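Local coordinates for putative exported protein (Bordetella pertussis, PDB 2DVZ), which probably serves as the periplasmic solute receptor of a tripartite tricarboxylate-type transporter, capturing glutamate for uptake, at residues 183-187 against 188-192; 249-252 against 253-257. All coordinates share one frame; numbering follows the deposited sequence.

Contact 1: 183-187 against 188-192; sequences ADAVG and GQIEL
With chi1 at 51°, I190 sets CG1 between its own backbone N and carbonyl carbon, and an extended chi2 carries CD1 straight on against A185. CG1 of I190 lies 3.4 Å from A185 N. CD1 of I190 comes to the same residue, 3.9 Å from A185 CB. Y175 and S145 also touch I190. The backbone adds a CA-H...O contact, A185 CA to I190 O at 3.6 Å, with an angle of 173° at the hydrogen.

D184 O takes the N-H of Q189 at 2.9 Å, the donor tilted 26° from the carbonyl plane, and more weakly that of G188 N at 2.8 Å. G188 N also reaches A185 O, a weak bond of 3.4 Å. Together these make a Schellman motif. Its C-prime residue, G188, has the positive phi that turns the chain off the helix, at backbone angles that favour glycine, since a beta carbon would collide with the carbonyl oxygen of G187. Beside the turn, the side chains of D184 and Q189 cross at about a right angle, with CG of D184 3.9 Å from Q189 CB, while D184 OD2 bonds to Y175 OH. Two acceptors at the helix end are thus satisfied, D184 O by the turn alone and A185 O by N122 ND2 as well as weakly by G188 N, while CG1 and CD1 of I190 pack on A185.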
# COMPACT_ATOMS: atom_id res chain seq x y z
N ALA A 183 6.75 13.50 -4.14
CA ALA A 183 7.15 14.88 -4.43
C ALA A 183 8.66 15.15 -4.15
O ALA A 183 9.31 15.90 -4.89
CB ALA A 183 6.26 15.86 -3.68
N ASP A 184 9.22 14.57 -3.09
CA ASP A 184 10.67 14.69 -2.90
C ASP A 184 11.51 13.94 -3.93
O ASP A 184 12.53 14.45 -4.37
CB ASP A 184 11.07 14.32 -1.48
CG ASP A 184 10.98 15.52 -0.54
OD1 ASP A 184 10.30 16.51 -0.92
OD2 ASP A 184 11.57 15.46 0.57
N ALA A 185 11.07 12.74 -4.32
CA ALA A 185 11.71 11.98 -5.38
C ALA A 185 11.60 12.70 -6.74
O ALA A 185 12.59 12.74 -7.52
CB ALA A 185 11.14 10.59 -5.46
N VAL A 186 10.44 13.30 -7.01
CA VAL A 186 10.29 14.09 -8.23
C VAL A 186 11.21 15.33 -8.18
O VAL A 186 11.79 15.72 -9.20
CB VAL A 186 8.81 14.48 -8.53
CG1 VAL A 186 8.75 15.53 -9.64
CG2 VAL A 186 7.97 13.25 -8.86
N GLY A 187 11.38 15.91 -6.98
CA GLY A 187 12.21 17.08 -6.79
C GLY A 187 13.71 16.81 -6.64
O GLY A 187 14.51 17.73 -6.71
N GLY A 188 14.10 15.56 -6.41
CA GLY A 188 15.50 15.21 -6.31
C GLY A 188 16.04 15.27 -4.89
O GLY A 188 17.24 15.05 -4.68
N GLN A 189 15.18 15.55 -3.91
CA GLN A 189 15.66 15.59 -2.51
C GLN A 189 15.99 14.16 -2.03
O GLN A 189 16.77 13.97 -1.11
CB GLN A 189 14.66 16.30 -1.58
CG GLN A 189 14.56 17.82 -1.81
CD GLN A 189 13.66 18.17 -3.00
OE1 GLN A 189 12.92 17.32 -3.50
NE2 GLN A 189 13.72 19.41 -3.46
N ILE A 190 15.39 13.16 -2.69
CA ILE A 190 15.79 11.73 -2.55
C ILE A 190 15.96 11.28 -4.00
O ILE A 190 15.25 11.77 -4.87
CB ILE A 190 14.72 10.88 -1.76
CG1 ILE A 190 13.33 11.09 -2.38
CG2 ILE A 190 14.73 11.23 -0.26
CD1 ILE A 190 12.17 10.34 -1.74
N GLU A 191 16.90 10.38 -4.26
CA GLU A 191 17.18 9.92 -5.62
C GLU A 191 16.23 8.74 -6.00
O GLU A 191 15.81 8.59 -7.15
CB GLU A 191 18.68 9.54 -5.77
CG GLU A 191 19.76 10.69 -5.42
CD GLU A 191 19.92 11.14 -3.90
OE1 GLU A 191 19.75 10.33 -2.94
OE2 GLU A 191 20.29 12.35 -3.68
N LEU A 192 15.89 7.93 -4.99
CA LEU A 192 15.10 6.71 -5.14
C LEU A 192 13.81 6.83 -4.34
O LEU A 192 13.72 7.59 -3.35
CB LEU A 192 15.88 5.47 -4.63
CG LEU A 192 17.03 4.79 -5.40
CD1 LEU A 192 18.21 5.72 -5.87
CD2 LEU A 192 17.56 3.61 -4.60

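Contact 2: 249-252 against 253-257; sequences KGTP and MDVVN
P252 O is the acceptor that ties the loop to the start of the helix. V256 N donates to it at 3.2 Å, lying in the carbonyl plane with an almost straight N-H...O angle of 171°; V255 N, 3.1 Å from the same P252 O, adds a weak bond bent to 120°. One carbonyl therefore serves two consecutive amides, the stronger bond being the i to i+4 kind that helix 253-267 repeats at once from M253 O to N257 N, 2.8 Å apart. CG2 of V256, at 3.5 Å, and CB of V255 also lie near P252 O.

This is a helix N-terminus with proline at the N-cap, where the ring offers no hydroxyl or carboxylate to cap the first amides and the contribution to the helix is made through the main-chain carbonyl. The helix is entered from strand 241-248 by way of K249, G250 and T251. In T251, chi1 of -58° holds OG1 beside the backbone N, where it bonds to P248 O, and leaves CG2 anti to that N, against V255. CG2 of T251 and CG1 of V255 are only 3.3 Å apart, tighter than usual van der Waals contact, and the two side chains cross at about a right angle. P74 packs on T251 and Y16 on V255. Of the charged groups, D254 OD2 forms a salt bridge with K258 NZ, one turn further along the helix, and K249 NZ donates to K104 O.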
# COMPACT_ATOMS: atom_id res chain seq x y z
N LYS A 249 -13.92 -4.99 15.03
CA LYS A 249 -14.40 -6.31 15.47
C LYS A 249 -15.79 -6.19 16.16
O LYS A 249 -16.01 -5.32 17.01
CB LYS A 249 -13.36 -6.95 16.40
CG LYS A 249 -13.68 -8.41 16.84
CD LYS A 249 -13.16 -9.50 15.83
CE LYS A 249 -12.69 -10.79 16.61
NZ LYS A 249 -11.91 -10.51 17.94
N GLY A 250 -16.73 -7.05 15.77
CA GLY A 250 -18.05 -7.04 16.40
C GLY A 250 -19.10 -6.32 15.59
O GLY A 250 -20.28 -6.39 15.93
N THR A 251 -18.68 -5.64 14.52
CA THR A 251 -19.62 -4.99 13.61
C THR A 251 -20.51 -6.11 13.02
O THR A 251 -20.02 -7.17 12.61
CB THR A 251 -18.87 -4.13 12.53
OG1 THR A 251 -18.06 -3.14 13.18
CG2 THR A 251 -19.81 -3.43 11.59
N PRO A 252 -21.84 -5.91 13.08
CA PRO A 252 -22.80 -6.96 12.65
C PRO A 252 -22.57 -7.39 11.20
O PRO A 252 -22.13 -6.58 10.35
CB PRO A 252 -24.14 -6.25 12.74
CG PRO A 252 -23.93 -5.16 13.79
CD PRO A 252 -22.52 -4.69 13.56
N MSE A 253 -22.86 -8.65 10.92
CA MSE A 253 -22.70 -9.23 9.58
C MSE A 253 -23.59 -8.55 8.55
O MSE A 253 -23.21 -8.44 7.40
CB MSE A 253 -22.95 -10.77 9.58
CG MSE A 253 -21.89 -11.56 10.37
SE MSE A 253 -20.02 -11.19 9.75
CE MSE A 253 -20.16 -11.77 7.86
N ASP A 254 -24.76 -8.10 8.99
CA ASP A 254 -25.64 -7.28 8.17
C ASP A 254 -24.89 -6.11 7.55
O ASP A 254 -24.99 -5.88 6.35
CB ASP A 254 -26.86 -6.74 8.96
CG ASP A 254 -27.77 -5.86 8.08
OD1 ASP A 254 -28.42 -6.39 7.13
OD2 ASP A 254 -27.83 -4.63 8.33
N VAL A 255 -24.15 -5.40 8.39
CA VAL A 255 -23.36 -4.24 8.00
C VAL A 255 -22.25 -4.64 7.01
O VAL A 255 -22.14 -4.04 5.95
CB VAL A 255 -22.75 -3.53 9.27
CG1 VAL A 255 -21.53 -2.64 8.89
CG2 VAL A 255 -23.82 -2.75 10.03
N VAL A 256 -21.46 -5.65 7.39
CA VAL A 256 -20.40 -6.27 6.57
C VAL A 256 -20.89 -6.66 5.17
O VAL A 256 -20.29 -6.29 4.17
CB VAL A 256 -19.74 -7.51 7.30
CG1 VAL A 256 -18.64 -8.13 6.48
CG2 VAL A 256 -19.18 -7.12 8.64
N ASN A 257 -22.00 -7.39 5.11
CA ASN A 257 -22.54 -7.82 3.81
C ASN A 257 -23.13 -6.68 3.02
O ASN A 257 -23.10 -6.70 1.82
CB ASN A 257 -23.58 -8.94 3.98
CG ASN A 257 -23.00 -10.20 4.58
OD1 ASN A 257 -21.98 -10.70 4.11
ND2 ASN A 257 -23.67 -10.74 5.60

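Contact 1 and contact 2 come in series along the chain and lie on opposite sides of its centre, their own centres about 42 Å apart and their nearest atoms about 34 Å apart. Contact 1 is a helix end: helix 178-187 stops and the chain passes into strand 192-196. Contact 2 is a helix start, where strand 241-248 gives way to helix 253-267. Both strands belong to the same mixed sheet, each pairing with strand 106-121. Contact 1 sits at the far end of a helix that begins at the glutamate pocket, about 9 Å between the side chains of I190 and S178, whereas contact 2 follows strand 241-248, which carries Y243, and lies away from the sites.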